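Local coordinates for protein kinase, putative (Bodo saltans, PDB 6TLY) that serves as the kinetochore protein KKT2, probably a serine/threonine kinase, whose zinc-binding central domain, the piece described here, is a centromere localization domain, at residues Q10-H15 with K81-T86; M17-K22 with Y47-E52; C32-Q37 with N60-S65. All blocks are in the same frame, centred on the assembly; numbering follows the deposited sequence.

Contact 1 of 3, residues Q10-H15 with K81-T86; sequences QCMNRH and KFPSQT. With ZN (zinc ion), chain B; SO4 (sulfate ion), chain E; SO4 (sulfate ion), chain F.
This is an interface between two zinc modules, held by a side-chain amide docked on a backbone. The loop 10-15, ahead of strand 18-20, meets strand 81-82 and the turn that leads into helix 85-93. Asn13, within a type I turn from Cys11 to Arg14, carries the polar part. Its OD1 accepts from Lys81 N at 2.9 Å, on a lone pair and in the carbonyl plane. Its ND2 gives a hydrogen to Lys81 O, also at 2.9 Å, with that oxygen tilted 16° from the amide plane. Both bonds hold one amide, so its rotation is fixed. CG of Asn13 stands anti to its own carbonyl carbon (chi1 -62°), which sends the amide across to the strand. Met12 makes the apolar part. With CG beside the backbone N (chi1 -48°), it extends to lay SD on the Phe82-Pro83 peptide, 3.3 Å from Pro83 N. The bend at chi3 then turns CE toward Phe82 O. SD also packs on Pro83 CD at 3.7 Å. Tyr56 touches both Met12 and Pro83. Cys11 SG and His15 ND1 bind zinc, and Cys11 SG accepts from His15 N at 3.3 Å. On the other side, Phe82 meets His91. Segment 81-86 belongs to a C2H2-type finger by family, its zinc held by Cys75, Cys78, His91 and Cys95. It packs here on the Cys11/His15/Cys51/Cys54 site of the C1-like domain.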
ATOM      1  N   GLN A  10       7.223  -0.757   5.782  1.00 28.26           N
ATOM      2  CA  GLN A  10       7.473  -0.671   4.343  1.00 25.86           C
ATOM      3  C   GLN A  10       6.308  -1.223   3.520  1.00 23.54           C
ATOM      4  O   GLN A  10       5.530  -2.000   4.007  1.00 23.03           O
ATOM      5  CB  GLN A  10       8.752  -1.454   4.045  1.00 26.39           C
ATOM      6  N   CYS A  11       6.285  -0.850   2.249  1.00 22.58           N
ATOM      7  CA  CYS A  11       5.291  -1.392   1.302  1.00 22.69           C
ATOM      8  C   CYS A  11       5.801  -2.720   0.719  1.00 22.86           C
ATOM      9  O   CYS A  11       6.830  -3.190   1.110  1.00 23.62           O
ATOM     10  CB  CYS A  11       5.073  -0.397   0.177  1.00 22.75           C
ATOM     11  SG  CYS A  11       6.520  -0.337  -0.894  1.00 23.25           S
ATOM     12  N   MET A  12       5.074  -3.300  -0.226  1.00 22.49           N
ATOM     13  CA  MET A  12       5.494  -4.583  -0.801  1.00 23.11           C
ATOM     14  C   MET A  12       6.768  -4.462  -1.630  1.00 23.22           C
ATOM     15  O   MET A  12       7.424  -5.482  -1.864  1.00 23.51           O
ATOM     16  CB  MET A  12       4.401  -5.195  -1.707  1.00 23.87           C
ATOM     17  CG  MET A  12       3.025  -5.200  -1.099  1.00 26.64           C
ATOM     18  SD  MET A  12       1.815  -5.887  -2.251  1.00 26.76           S
ATOM     19  CE  MET A  12       1.980  -7.610  -1.876  1.00 26.39           C
ATOM     20  N   ASN A  13       7.083  -3.252  -2.124  1.00 22.01           N
ATOM     21  CA  ASN A  13       8.268  -3.029  -2.941  1.00 23.21           C
ATOM     22  C   ASN A  13       9.414  -2.341  -2.187  1.00 24.96           C
ATOM     23  O   ASN A  13      10.222  -1.648  -2.796  1.00 25.16           O
ATOM     24  CB  ASN A  13       7.886  -2.285  -4.212  1.00 23.11           C
ATOM     25  CG  ASN A  13       6.921  -3.130  -5.018  1.00 23.68           C
ATOM     26  OD1 ASN A  13       7.271  -4.226  -5.469  1.00 23.21           O
ATOM     27  ND2 ASN A  13       5.679  -2.681  -5.182  1.00 22.87           N
ATOM     28  N   ARG A  14       9.440  -2.532  -0.863  1.00 25.50           N
ATOM     29  CA  ARG A  14      10.445  -2.086   0.097  1.00 27.02           C
ATOM     30  C   ARG A  14      10.675  -0.563   0.181  1.00 26.90           C
ATOM     31  O   ARG A  14      11.776  -0.162   0.530  1.00 28.27           O
ATOM     32  CB  ARG A  14      11.774  -2.827  -0.133  1.00 29.56           C
ATOM     33  CG  ARG A  14      11.585  -4.331  -0.008  1.00 35.42           C
ATOM     34  CD  ARG A  14      12.886  -5.122  -0.056  1.00 40.61           C
ATOM     35  NE  ARG A  14      12.632  -6.564   0.021  1.00 45.05           N
ATOM     36  CZ  ARG A  14      12.434  -7.232   1.156  1.00 48.83           C
ATOM     37  NH1 ARG A  14      12.464  -6.597   2.324  1.00 48.50           N
ATOM     38  NH2 ARG A  14      12.198  -8.539   1.131  1.00 49.23           N
ATOM     39  N   HIS A  15       9.643   0.247  -0.032  1.00 24.91           N
ATOM     40  CA  HIS A  15       9.756   1.712   0.163  1.00 24.21           C
ATOM     41  C   HIS A  15       9.235   2.038   1.560  1.00 24.56           C
ATOM     42  O   HIS A  15       8.377   1.316   2.054  1.00 24.15           O
ATOM     43  CB  HIS A  15       8.914   2.525  -0.826  1.00 24.12           C
ATOM     44  CG  HIS A  15       9.114   2.187  -2.258  1.00 26.30           C
ATOM     45  ND1 HIS A  15       8.133   1.663  -3.024  1.00 26.29           N
ATOM     46  CD2 HIS A  15      10.190   2.293  -3.055  1.00 28.08           C
ATOM     47  CE1 HIS A  15       8.589   1.444  -4.224  1.00 28.09           C
ATOM     48  NE2 HIS A  15       9.840   1.812  -4.273  1.00 28.66           N
ATOM     49  N   LYS A  81       5.439  -5.413  -7.364  1.00 22.65           N
ATOM     50  CA  LYS A  81       4.475  -6.239  -6.633  1.00 22.64           C
ATOM     51  C   LYS A  81       3.243  -5.432  -6.237  1.00 21.28           C
ATOM     52  O   LYS A  81       3.350  -4.247  -5.876  1.00 20.42           O
ATOM     53  CB  LYS A  81       5.108  -6.830  -5.365  1.00 24.96           C
ATOM     54  CG  LYS A  81       6.336  -7.700  -5.637  1.00 29.97           C
ATOM     55  CD  LYS A  81       7.046  -8.036  -4.335  1.00 36.18           C
ATOM     56  CE  LYS A  81       8.416  -8.630  -4.582  1.00 40.85           C
ATOM     57  NZ  LYS A  81       8.345  -9.832  -5.452  1.00 44.67           N
ATOM     58  N   PHE A  82       2.079  -6.097  -6.263  1.00 20.84           N
ATOM     59  CA  PHE A  82       0.775  -5.510  -5.938  1.00 21.33           C
ATOM     60  C   PHE A  82      -0.041  -6.463  -5.043  1.00 21.04           C
ATOM     61  O   PHE A  82       0.112  -7.684  -5.114  1.00 20.95           O
ATOM     62  CB  PHE A  82      -0.005  -5.209  -7.232  1.00 22.02           C
ATOM     63  CG  PHE A  82       0.732  -4.236  -8.115  1.00 24.28           C
ATOM     64  CD1 PHE A  82       0.667  -2.872  -7.875  1.00 25.75           C
ATOM     65  CD2 PHE A  82       1.520  -4.683  -9.158  1.00 25.16           C
ATOM     66  CE1 PHE A  82       1.399  -1.979  -8.642  1.00 26.78           C
ATOM     67  CE2 PHE A  82       2.238  -3.781  -9.937  1.00 27.02           C
ATOM     68  CZ  PHE A  82       2.172  -2.439  -9.675  1.00 26.49           C
ATOM     69  N   PRO A  83      -0.911  -5.919  -4.177  1.00 21.04           N
ATOM     70  CA  PRO A  83      -1.695  -6.795  -3.292  1.00 21.24           C
ATOM     71  C   PRO A  83      -2.918  -7.448  -3.941  1.00 22.06           C
ATOM     72  O   PRO A  83      -3.552  -8.284  -3.297  1.00 23.25           O
ATOM     73  CB  PRO A  83      -2.118  -5.845  -2.165  1.00 21.40           C
ATOM     74  CG  PRO A  83      -2.297  -4.524  -2.871  1.00 22.23           C
ATOM     75  CD  PRO A  83      -1.193  -4.493  -3.926  1.00 21.22           C
ATOM     76  N   SER A  84      -3.301  -7.014  -5.166  1.00 20.79           N
ATOM     77  CA  SER A  84      -4.485  -7.544  -5.854  1.00 20.59           C
ATOM     78  C   SER A  84      -4.283  -7.607  -7.364  1.00 19.70           C
ATOM     79  O   SER A  84      -3.461  -6.881  -7.917  1.00 19.30           O
ATOM     80  CB  SER A  84      -5.713  -6.683  -5.561  1.00 20.76           C
ATOM     81  OG  SER A  84      -5.582  -5.396  -6.147  1.00 22.17           O
ATOM     82  N   GLN A  85      -5.087  -8.438  -8.028  1.00 19.98           N
ATOM     83  CA  GLN A  85      -5.070  -8.528  -9.484  1.00 20.40           C
ATOM     84  C   GLN A  85      -5.591  -7.208 -10.058  1.00 21.24           C
ATOM     85  O   GLN A  85      -5.050  -6.732 -11.047  1.00 21.45           O
ATOM     86  CB  GLN A  85      -5.926  -9.703  -9.960  1.00 20.84           C
ATOM     87  CG  GLN A  85      -6.167  -9.673 -11.459  1.00 22.96           C
ATOM     88  CD  GLN A  85      -6.691 -10.974 -11.952  1.00 24.26           C
ATOM     89  OE1 GLN A  85      -5.932 -11.805 -12.420  1.00 24.66           O
ATOM     90  NE2 GLN A  85      -7.990 -11.169 -11.846  1.00 23.44           N
ATOM     91  N   THR A  86      -6.603  -6.600  -9.434  1.00 22.27           N
ATOM     92  CA  THR A  86      -7.153  -5.332  -9.914  1.00 23.78           C
ATOM     93  C   THR A  86      -6.087  -4.222  -9.949  1.00 23.42           C
ATOM     94  O   THR A  86      -5.998  -3.507 -10.944  1.00 23.22           O
ATOM     95  CB  THR A  86      -8.413  -4.938  -9.119  1.00 26.87           C
ATOM     96  OG1 THR A  86      -9.374  -5.994  -9.224  1.00 29.33           O
ATOM     97  CG2 THR A  86      -9.058  -3.678  -9.656  1.00 27.33           C
TER
HETATM   98 ZN    ZN B 701       6.132   1.445  -2.539  0.66 24.49          ZN
HETATM   99  S   SO4 E 704      -8.620  -8.982  -6.830  1.00 29.55           S
HETATM  100  O1  SO4 E 704      -8.472  -7.925  -7.796  1.00 29.22           O
HETATM  101  O2  SO4 E 704      -7.327  -9.673  -6.628  1.00 29.34           O
HETATM  102  O3  SO4 E 704      -9.065  -8.467  -5.528  1.00 29.46           O
HETATM  103  O4  SO4 E 704      -9.675  -9.860  -7.340  1.00 29.51           O
HETATM  104  S   SO4 F 705      12.907   3.531  -5.873  0.50 44.15           S
HETATM  105  O1  SO4 F 705      13.854   4.396  -6.584  0.50 44.18           O
HETATM  106  O2  SO4 F 705      12.916   3.859  -4.448  0.50 43.77           O
HETATM  107  O3  SO4 F 705      13.275   2.125  -6.020  0.50 44.02           O
HETATM  108  O4  SO4 F 705      11.562   3.751  -6.421  0.50 44.04           O

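Contact 2 of 3, residues M17-K22 with Y47-E52; sequences MERHGK and YMYRCE. With ZN (zinc ion), chain B.
Strands 18-20 and 48-51 run antiparallel, their axes 4.7 Å apart at closest approach and at 140° to each other. Glu18 with Arg50 and His20 with Met48 are hydrogen-bonded pairs. Arg19 with Tyr49 is the non-hydrogen-bonded pair between them. His20 N gives a nearly straight bond to Met48 O at 2.8 Å, while the return bond from Met48 N to His20 O is weak. Strand 56-59 lies on the far side of 48-51 and completes the sheet.

On one face, Arg19 lies over Tyr49. Its CG sits above the ring face, offset toward the rim, in a CH-pi contact 4.2 Å from the ring centroid. CG is anti to the backbone N (chi1 179°), which carries the chain out over the ring, and CD comes 3.7 Å from Tyr47 CE2. Both tyrosine hydroxyls bond to Glu64. With an alanine in place of Tyr49, Arg19 would probably lose the ring its CG lies over, and Glu64 one of its two tyrosine partners. On the opposite face, Met48 CG packs against His20 CB at 3.7 Å. Arg50 grips Glu52 side-on: NE and NH2 each meet one carboxylate oxygen, in the guanidinium plane but from above the carboxylate plane. Met17 CE packs on the neighbouring backbone, 3.2 Å from Tyr49 O. At the strand end Cys51 SG binds zinc at 2.4 Å.

Arg19 is thus held mainly by its aliphatic part over the tyrosines, while the charge of Arg50 is probably balanced by Glu52, Asp55 and Asp57.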
ATOM      1  N   MET A  17       6.885   3.859   4.182  1.00 25.60           N
ATOM      2  CA  MET A  17       5.512   4.375   4.018  1.00 26.38           C
ATOM      3  C   MET A  17       5.261   5.618   4.876  1.00 26.91           C
ATOM      4  O   MET A  17       5.890   5.761   5.904  1.00 26.86           O
ATOM      5  CB  MET A  17       4.509   3.276   4.333  1.00 26.83           C
ATOM      6  CG  MET A  17       4.472   2.266   3.232  1.00 29.96           C
ATOM      7  SD  MET A  17       3.332   0.986   3.522  1.00 34.79           S
ATOM      8  CE  MET A  17       1.810   1.761   3.034  1.00 33.45           C
ATOM      9  N   GLU A  18       4.385   6.489   4.388  1.00 26.60           N
ATOM     10  CA  GLU A  18       4.029   7.743   5.081  1.00 27.15           C
ATOM     11  C   GLU A  18       2.812   7.490   5.981  1.00 26.54           C
ATOM     12  O   GLU A  18       1.855   6.928   5.519  1.00 26.03           O
ATOM     13  CB  GLU A  18       3.729   8.806   4.023  1.00 29.58           C
ATOM     14  CG  GLU A  18       3.566  10.220   4.546  1.00 37.76           C
ATOM     15  CD  GLU A  18       3.345  11.296   3.483  1.00 48.00           C
ATOM     16  OE1 GLU A  18       3.776  11.098   2.347  1.00 49.69           O
ATOM     17  OE2 GLU A  18       2.717  12.322   3.788  1.00 50.65           O
ATOM     18  N   ARG A  19       2.889   7.915   7.231  1.00 26.27           N
ATOM     19  CA  ARG A  19       1.735   7.800   8.143  1.00 26.78           C
ATOM     20  C   ARG A  19       0.799   8.988   7.872  1.00 27.32           C
ATOM     21  O   ARG A  19       1.285  10.111   7.768  1.00 27.34           O
ATOM     22  CB  ARG A  19       2.204   7.777   9.597  1.00 28.43           C
ATOM     23  CG  ARG A  19       1.085   7.687  10.617  1.00 32.61           C
ATOM     24  CD  ARG A  19       1.565   7.562  12.051  1.00 38.03           C
ATOM     25  NE  ARG A  19       2.346   8.728  12.381  1.00 42.61           N
ATOM     26  CZ  ARG A  19       1.861   9.861  12.846  1.00 46.56           C
ATOM     27  NH1 ARG A  19       0.576   9.982  13.107  1.00 46.98           N
ATOM     28  NH2 ARG A  19       2.676  10.866  13.067  1.00 47.36           N
ATOM     29  N   HIS A  20      -0.492   8.713   7.719  1.00 27.07           N
ATOM     30  CA  HIS A  20      -1.503   9.750   7.541  1.00 27.64           C
ATOM     31  C   HIS A  20      -2.418   9.715   8.764  1.00 27.80           C
ATOM     32  O   HIS A  20      -3.173   8.759   8.976  1.00 26.71           O
ATOM     33  CB  HIS A  20      -2.287   9.560   6.238  1.00 28.60           C
ATOM     34  CG  HIS A  20      -1.438   9.738   5.025  1.00 31.48           C
ATOM     35  ND1 HIS A  20      -1.247  10.988   4.458  1.00 34.13           N
ATOM     36  CD2 HIS A  20      -0.718   8.829   4.329  1.00 32.80           C
ATOM     37  CE1 HIS A  20      -0.444  10.793   3.420  1.00 34.54           C
ATOM     38  NE2 HIS A  20      -0.102   9.511   3.301  1.00 34.04           N
ATOM     39  N   GLY A  21      -2.274  10.724   9.602  1.00 28.47           N
ATOM     40  CA  GLY A  21      -3.056  10.828  10.826  1.00 30.05           C
ATOM     41  C   GLY A  21      -4.186  11.831  10.768  1.00 32.12           C
ATOM     42  O   GLY A  21      -4.961  11.942  11.716  1.00 32.83           O
ATOM     43  N   LYS A  22      -4.291  12.524   9.648  1.00 33.34           N
ATOM     44  CA  LYS A  22      -5.350  13.522   9.407  1.00 35.38           C
ATOM     45  C   LYS A  22      -6.038  13.195   8.083  1.00 37.05           C
ATOM     46  O   LYS A  22      -5.444  12.555   7.237  1.00 37.57           O
ATOM     47  CB  LYS A  22      -4.787  14.948   9.444  1.00 36.83           C
ATOM     48  N   TYR A  47      -5.987   4.787  11.795  1.00 25.96           N
ATOM     49  CA  TYR A  47      -5.284   5.633  10.841  1.00 25.26           C
ATOM     50  C   TYR A  47      -4.606   4.765   9.771  1.00 24.39           C
ATOM     51  O   TYR A  47      -4.799   3.545   9.771  1.00 24.70           O
ATOM     52  CB  TYR A  47      -4.344   6.662  11.519  1.00 25.36           C
ATOM     53  CG  TYR A  47      -3.378   6.042  12.504  1.00 26.23           C
ATOM     54  CD1 TYR A  47      -3.785   5.705  13.788  1.00 27.23           C
ATOM     55  CD2 TYR A  47      -2.046   5.835  12.167  1.00 27.20           C
ATOM     56  CE1 TYR A  47      -2.904   5.129  14.697  1.00 28.69           C
ATOM     57  CE2 TYR A  47      -1.147   5.285  13.077  1.00 28.13           C
ATOM     58  CZ  TYR A  47      -1.580   4.931  14.342  1.00 29.38           C
ATOM     59  OH  TYR A  47      -0.706   4.372  15.244  1.00 30.86           O
ATOM     60  N   MET A  48      -3.870   5.383   8.846  1.00 23.69           N
ATOM     61  CA  MET A  48      -3.327   4.668   7.710  0.50 24.14           C
ATOM     62  C   MET A  48      -1.878   4.998   7.381  1.00 23.67           C
ATOM     63  O   MET A  48      -1.365   6.029   7.802  1.00 24.87           O
ATOM     64  CB  MET A  48      -4.205   4.968   6.483  0.50 25.53           C
ATOM     65  CG  MET A  48      -4.181   6.426   6.083  0.50 28.56           C
ATOM     66  SD  MET A  48      -4.909   6.809   4.474  0.50 35.73           S
ATOM     67  CE  MET A  48      -3.888   5.812   3.418  0.50 37.02           C
ATOM     68  N   TYR A  49      -1.265   4.078   6.663  1.00 21.73           N
ATOM     69  CA  TYR A  49       0.072   4.270   6.078  1.00 21.83           C
ATOM     70  C   TYR A  49      -0.081   4.113   4.566  1.00 20.95           C
ATOM     71  O   TYR A  49      -0.831   3.279   4.130  1.00 21.08           O
ATOM     72  CB  TYR A  49       1.042   3.250   6.668  1.00 22.26           C
ATOM     73  CG  TYR A  49       1.409   3.477   8.112  1.00 23.82           C
ATOM     74  CD1 TYR A  49       0.607   3.030   9.146  1.00 24.54           C
ATOM     75  CD2 TYR A  49       2.586   4.115   8.444  1.00 24.98           C
ATOM     76  CE1 TYR A  49       0.957   3.211  10.470  1.00 25.57           C
ATOM     77  CE2 TYR A  49       2.952   4.311   9.762  1.00 25.77           C
ATOM     78  CZ  TYR A  49       2.140   3.853  10.781  1.00 26.56           C
ATOM     79  OH  TYR A  49       2.507   4.062  12.069  1.00 27.35           O
ATOM     80  N   ARG A  50       0.638   4.917   3.804  1.00 20.17           N
ATOM     81  CA  ARG A  50       0.514   4.817   2.337  1.00 20.59           C
ATOM     82  C   ARG A  50       1.866   4.930   1.633  1.00 21.16           C
ATOM     83  O   ARG A  50       2.713   5.670   2.075  1.00 21.30           O
ATOM     84  CB  ARG A  50      -0.447   5.891   1.808  1.00 21.02           C
ATOM     85  CG  ARG A  50      -0.666   5.886   0.302  1.00 21.71           C
ATOM     86  CD  ARG A  50      -1.621   6.907  -0.271  1.00 23.99           C
ATOM     87  NE  ARG A  50      -1.596   7.042  -1.703  1.00 24.12           N
ATOM     88  CZ  ARG A  50      -2.099   6.176  -2.550  1.00 26.14           C
ATOM     89  NH1 ARG A  50      -2.684   5.080  -2.113  1.00 25.78           N
ATOM     90  NH2 ARG A  50      -2.023   6.406  -3.836  1.00 24.72           N
ATOM     91  N   CYS A  51       2.014   4.136   0.584  1.00 20.75           N
ATOM     92  CA  CYS A  51       3.098   4.352  -0.378  1.00 20.87           C
ATOM     93  C   CYS A  51       2.462   4.891  -1.667  1.00 20.70           C
ATOM     94  O   CYS A  51       1.759   4.161  -2.331  1.00 19.67           O
ATOM     95  CB  CYS A  51       3.876   3.107  -0.704  1.00 21.35           C
ATOM     96  SG  CYS A  51       5.113   3.536  -1.948  1.00 23.73           S
ATOM     97  N   GLU A  52       2.714   6.164  -1.946  1.00 21.55           N
ATOM     98  CA  GLU A  52       2.089   6.861  -3.064  1.00 22.55           C
ATOM     99  C   GLU A  52       2.530   6.292  -4.397  1.00 24.30           C
ATOM    100  O   GLU A  52       1.697   6.060  -5.275  1.00 24.87           O
ATOM    101  CB  GLU A  52       2.383   8.368  -3.000  1.00 23.91           C
ATOM    102  CG  GLU A  52       1.621   9.175  -4.054  1.00 24.62           C
ATOM    103  CD  GLU A  52       0.107   9.059  -3.981  1.00 26.55           C
ATOM    104  OE1 GLU A  52      -0.457   9.337  -2.899  1.00 26.59           O
ATOM    105  OE2 GLU A  52      -0.525   8.715  -5.010  1.00 28.34           O
TER
HETATM  106 ZN    ZN B 701       6.132   1.445  -2.539  0.66 24.49          ZN

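Contact 3 of 3, residues C32-Q37 with N60-S65; sequences CNVCDQ and NQCAES. With ZN (zinc ion), chain C.
The loop 32-37, between antiparallel strands 30-31 and 38-39, faces the short helix 60-65, with Val34 and Cys62 nearest at 6.8 Å between their CA atoms. The loop is a zinc knuckle, and with the helix it builds most of a four-cysteine zinc site in which two CxxC pairs share one metal. Cys32 and Cys35 come from the loop. Cys62 comes from the helix, and Cys59, from strand 56-59, completes the four ligands. No hydrogen bond crosses between the two segments, so the zinc ion is the main tie. Cys62 SG approaches the loop from the helix side and reaches the metal at 2.3 Å. It also packs on Cys35 CB, 3.5 Å away. Val34 covers the sulfur on another flank, with its CG1 3.8 Å from Cys62 SG and its CB 4.1 Å from Cys62 CB. Lys67 touches both Val34 and Cys62.

The loop folds round its own sulfurs. Cys32 SG, anti to its backbone N (chi1 -180°), turns back into the loop and accepts N-H groups from Val34 and Cys35. These bonds probably temper the negative charge of the thiolate. Cys35 SG in turn accepts from Gln37 N at 3.5 Å, with an N-H...S angle of 157°.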
ATOM      1  N   CYS A  32      -8.264  -1.812   3.662  1.00 21.76           N
ATOM      2  CA  CYS A  32      -6.864  -2.179   3.923  1.00 21.73           C
ATOM      3  C   CYS A  32      -6.340  -3.192   2.945  1.00 21.06           C
ATOM      4  O   CYS A  32      -7.000  -4.210   2.742  1.00 21.44           O
ATOM      5  CB  CYS A  32      -6.656  -2.670   5.351  1.00 22.66           C
ATOM      6  SG  CYS A  32      -4.939  -3.119   5.706  1.00 22.89           S
ATOM      7  N   ASN A  33      -5.208  -2.890   2.304  1.00 19.69           N
ATOM      8  CA  ASN A  33      -4.686  -3.793   1.285  1.00 19.64           C
ATOM      9  C   ASN A  33      -4.187  -5.137   1.853  1.00 21.25           C
ATOM     10  O   ASN A  33      -3.971  -6.075   1.078  1.00 22.34           O
ATOM     11  CB  ASN A  33      -3.637  -3.112   0.473  1.00 18.80           C
ATOM     12  CG  ASN A  33      -4.099  -1.916  -0.339  1.00 20.54           C
ATOM     13  OD1 ASN A  33      -3.307  -1.333  -1.057  1.00 21.31           O
ATOM     14  ND2 ASN A  33      -5.386  -1.517  -0.269  1.00 20.67           N
ATOM     15  N   VAL A  34      -4.038  -5.244   3.178  1.00 20.70           N
ATOM     16  CA  VAL A  34      -3.626  -6.498   3.816  1.00 22.16           C
ATOM     17  C   VAL A  34      -4.829  -7.230   4.437  1.00 24.00           C
ATOM     18  O   VAL A  34      -5.081  -8.387   4.098  1.00 24.95           O
ATOM     19  CB  VAL A  34      -2.500  -6.289   4.860  1.00 22.92           C
ATOM     20  CG1 VAL A  34      -2.189  -7.592   5.616  1.00 23.62           C
ATOM     21  CG2 VAL A  34      -1.240  -5.721   4.219  1.00 23.46           C
ATOM     22  N   CYS A  35      -5.582  -6.566   5.338  1.00 23.84           N
ATOM     23  CA  CYS A  35      -6.671  -7.245   6.052  1.00 24.22           C
ATOM     24  C   CYS A  35      -8.079  -7.006   5.490  1.00 24.18           C
ATOM     25  O   CYS A  35      -9.017  -7.541   6.053  1.00 24.52           O
ATOM     26  CB  CYS A  35      -6.621  -6.890   7.535  1.00 23.57           C
ATOM     27  SG  CYS A  35      -7.174  -5.203   7.898  1.00 24.70           S
ATOM     28  N   ASP A  36      -8.244  -6.117   4.508  1.00 24.81           N
ATOM     29  CA  ASP A  36      -9.529  -5.778   3.889  1.00 26.96           C
ATOM     30  C   ASP A  36     -10.504  -4.986   4.802  1.00 27.00           C
ATOM     31  O   ASP A  36     -11.646  -4.755   4.401  1.00 27.34           O
ATOM     32  CB  ASP A  36     -10.221  -7.034   3.303  1.00 31.76           C
ATOM     33  CG  ASP A  36     -11.214  -6.708   2.210  1.00 42.48           C
ATOM     34  OD1 ASP A  36     -11.012  -5.685   1.509  1.00 45.41           O
ATOM     35  OD2 ASP A  36     -12.212  -7.461   2.066  1.00 45.89           O
ATOM     36  N   GLN A  37     -10.066  -4.550   5.990  1.00 26.54           N
ATOM     37  CA  GLN A  37     -10.925  -3.773   6.898  1.00 27.10           C
ATOM     38  C   GLN A  37     -11.231  -2.401   6.250  1.00 26.36           C
ATOM     39  O   GLN A  37     -10.332  -1.779   5.691  1.00 26.50           O
ATOM     40  CB  GLN A  37     -10.239  -3.623   8.276  1.00 29.42           C
ATOM     41  CG  GLN A  37     -10.579  -2.390   9.122  1.00 35.35           C
ATOM     42  CD  GLN A  37      -9.683  -2.265  10.337  1.00 42.49           C
ATOM     43  OE1 GLN A  37      -8.588  -1.677  10.283  1.00 45.37           O
ATOM     44  NE2 GLN A  37     -10.125  -2.809  11.470  1.00 43.52           N
ATOM     45  N   ASN A  60      -3.366   1.039  10.435  1.00 21.43           N
ATOM     46  CA  ASN A  60      -2.283   1.120  11.404  1.00 22.95           C
ATOM     47  C   ASN A  60      -1.977  -0.243  12.033  1.00 24.26           C
ATOM     48  O   ASN A  60      -0.819  -0.510  12.338  1.00 24.27           O
ATOM     49  CB  ASN A  60      -2.586   2.145  12.484  1.00 25.24           C
ATOM     50  CG  ASN A  60      -3.902   1.905  13.182  1.00 29.38           C
ATOM     51  OD1 ASN A  60      -4.978   2.037  12.596  1.00 29.63           O
ATOM     52  ND2 ASN A  60      -3.847   1.548  14.469  1.00 31.91           N
ATOM     53  N   GLN A  61      -3.009  -1.087  12.219  1.00 24.70           N
ATOM     54  CA  GLN A  61      -2.875  -2.413  12.838  1.00 26.29           C
ATOM     55  C   GLN A  61      -1.984  -3.320  12.001  1.00 26.38           C
ATOM     56  O   GLN A  61      -1.058  -3.921  12.542  1.00 27.33           O
ATOM     57  CB  GLN A  61      -4.263  -3.053  13.030  1.00 30.07           C
ATOM     58  CG  GLN A  61      -4.753  -3.074  14.472  1.00 37.79           C
ATOM     59  CD  GLN A  61      -6.270  -3.056  14.591  1.00 45.58           C
ATOM     60  OE1 GLN A  61      -7.012  -3.210  13.605  1.00 48.69           O
ATOM     61  NE2 GLN A  61      -6.766  -2.865  15.813  1.00 46.15           N
ATOM     62  N   CYS A  62      -2.231  -3.392  10.685  1.00 25.34           N
ATOM     63  CA  CYS A  62      -1.409  -4.226   9.813  1.00 25.34           C
ATOM     64  C   CYS A  62       0.015  -3.649   9.677  1.00 25.70           C
ATOM     65  O   CYS A  62       0.999  -4.399   9.742  1.00 26.05           O
ATOM     66  CB  CYS A  62      -2.068  -4.420   8.449  1.00 24.96           C
ATOM     67  SG  CYS A  62      -3.556  -5.452   8.460  1.00 25.01           S
ATOM     68  N   ALA A  63       0.129  -2.323   9.519  1.00 24.89           N
ATOM     69  CA  ALA A  63       1.423  -1.691   9.316  1.00 25.93           C
ATOM     70  C   ALA A  63       2.411  -1.865  10.492  1.00 27.28           C
ATOM     71  O   ALA A  63       3.537  -2.328  10.292  1.00 27.67           O
ATOM     72  CB  ALA A  63       1.243  -0.223   8.975  1.00 25.48           C
ATOM     73  N   GLU A  64       1.946  -1.590  11.706  1.00 27.16           N
ATOM     74  CA  GLU A  64       2.752  -1.639  12.910  1.00 28.15           C
ATOM     75  C   GLU A  64       3.054  -3.077  13.342  1.00 29.60           C
ATOM     76  O   GLU A  64       4.161  -3.331  13.822  1.00 31.05           O
ATOM     77  CB  GLU A  64       2.093  -0.783  13.999  1.00 28.68           C
ATOM     78  CG  GLU A  64       2.177   0.695  13.620  1.00 30.05           C
ATOM     79  CD  GLU A  64       1.271   1.639  14.387  1.00 33.76           C
ATOM     80  OE1 GLU A  64       0.657   1.183  15.374  1.00 35.20           O
ATOM     81  OE2 GLU A  64       1.151   2.824  13.992  1.00 33.22           O
ATOM     82  N   SER A  65       2.154  -4.030  13.064  1.00 29.31           N
ATOM     83  CA  SER A  65       2.436  -5.443  13.365  1.00 30.38           C
ATOM     84  C   SER A  65       3.229  -6.164  12.237  1.00 31.03           C
ATOM     85  O   SER A  65       3.573  -7.334  12.388  1.00 31.58           O
ATOM     86  CB  SER A  65       1.150  -6.198  13.690  1.00 32.47           C
ATOM     87  OG  SER A  65       0.403  -6.507  12.526  1.00 35.90           O
TER
HETATM   88 ZN    ZN C 702      -5.209  -3.925   7.923  0.69 24.18          ZN

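In the fold
Contacts 1 and 2 meet at one zinc ion. Contact 1 supplies Cys11 and His15, contact 2 supplies Cys51, and His15 ND1 lies 3.7 Å from Cys51 SG. Contact 3 supplies three of the four ligands of the second zinc; Cys59 is the fourth. The ligand pairs alternate along the chain, Cys11/His15, Cys32/Cys35, Cys51/Cys54, Cys59/Cys62, so the two sites interleave in a cross-brace, as in RING-like domains. Contact 3 joins contact 2 through Glu64 OE2, 2.7 Å from both Tyr49 OH and Tyr47 OH. Ala63 CB packs on Tyr49 CD1 at 3.3 Å. Contact 1 touches contact 3 where Pro83 CB meets Asn33 O, and brings in the C2H2-type finger.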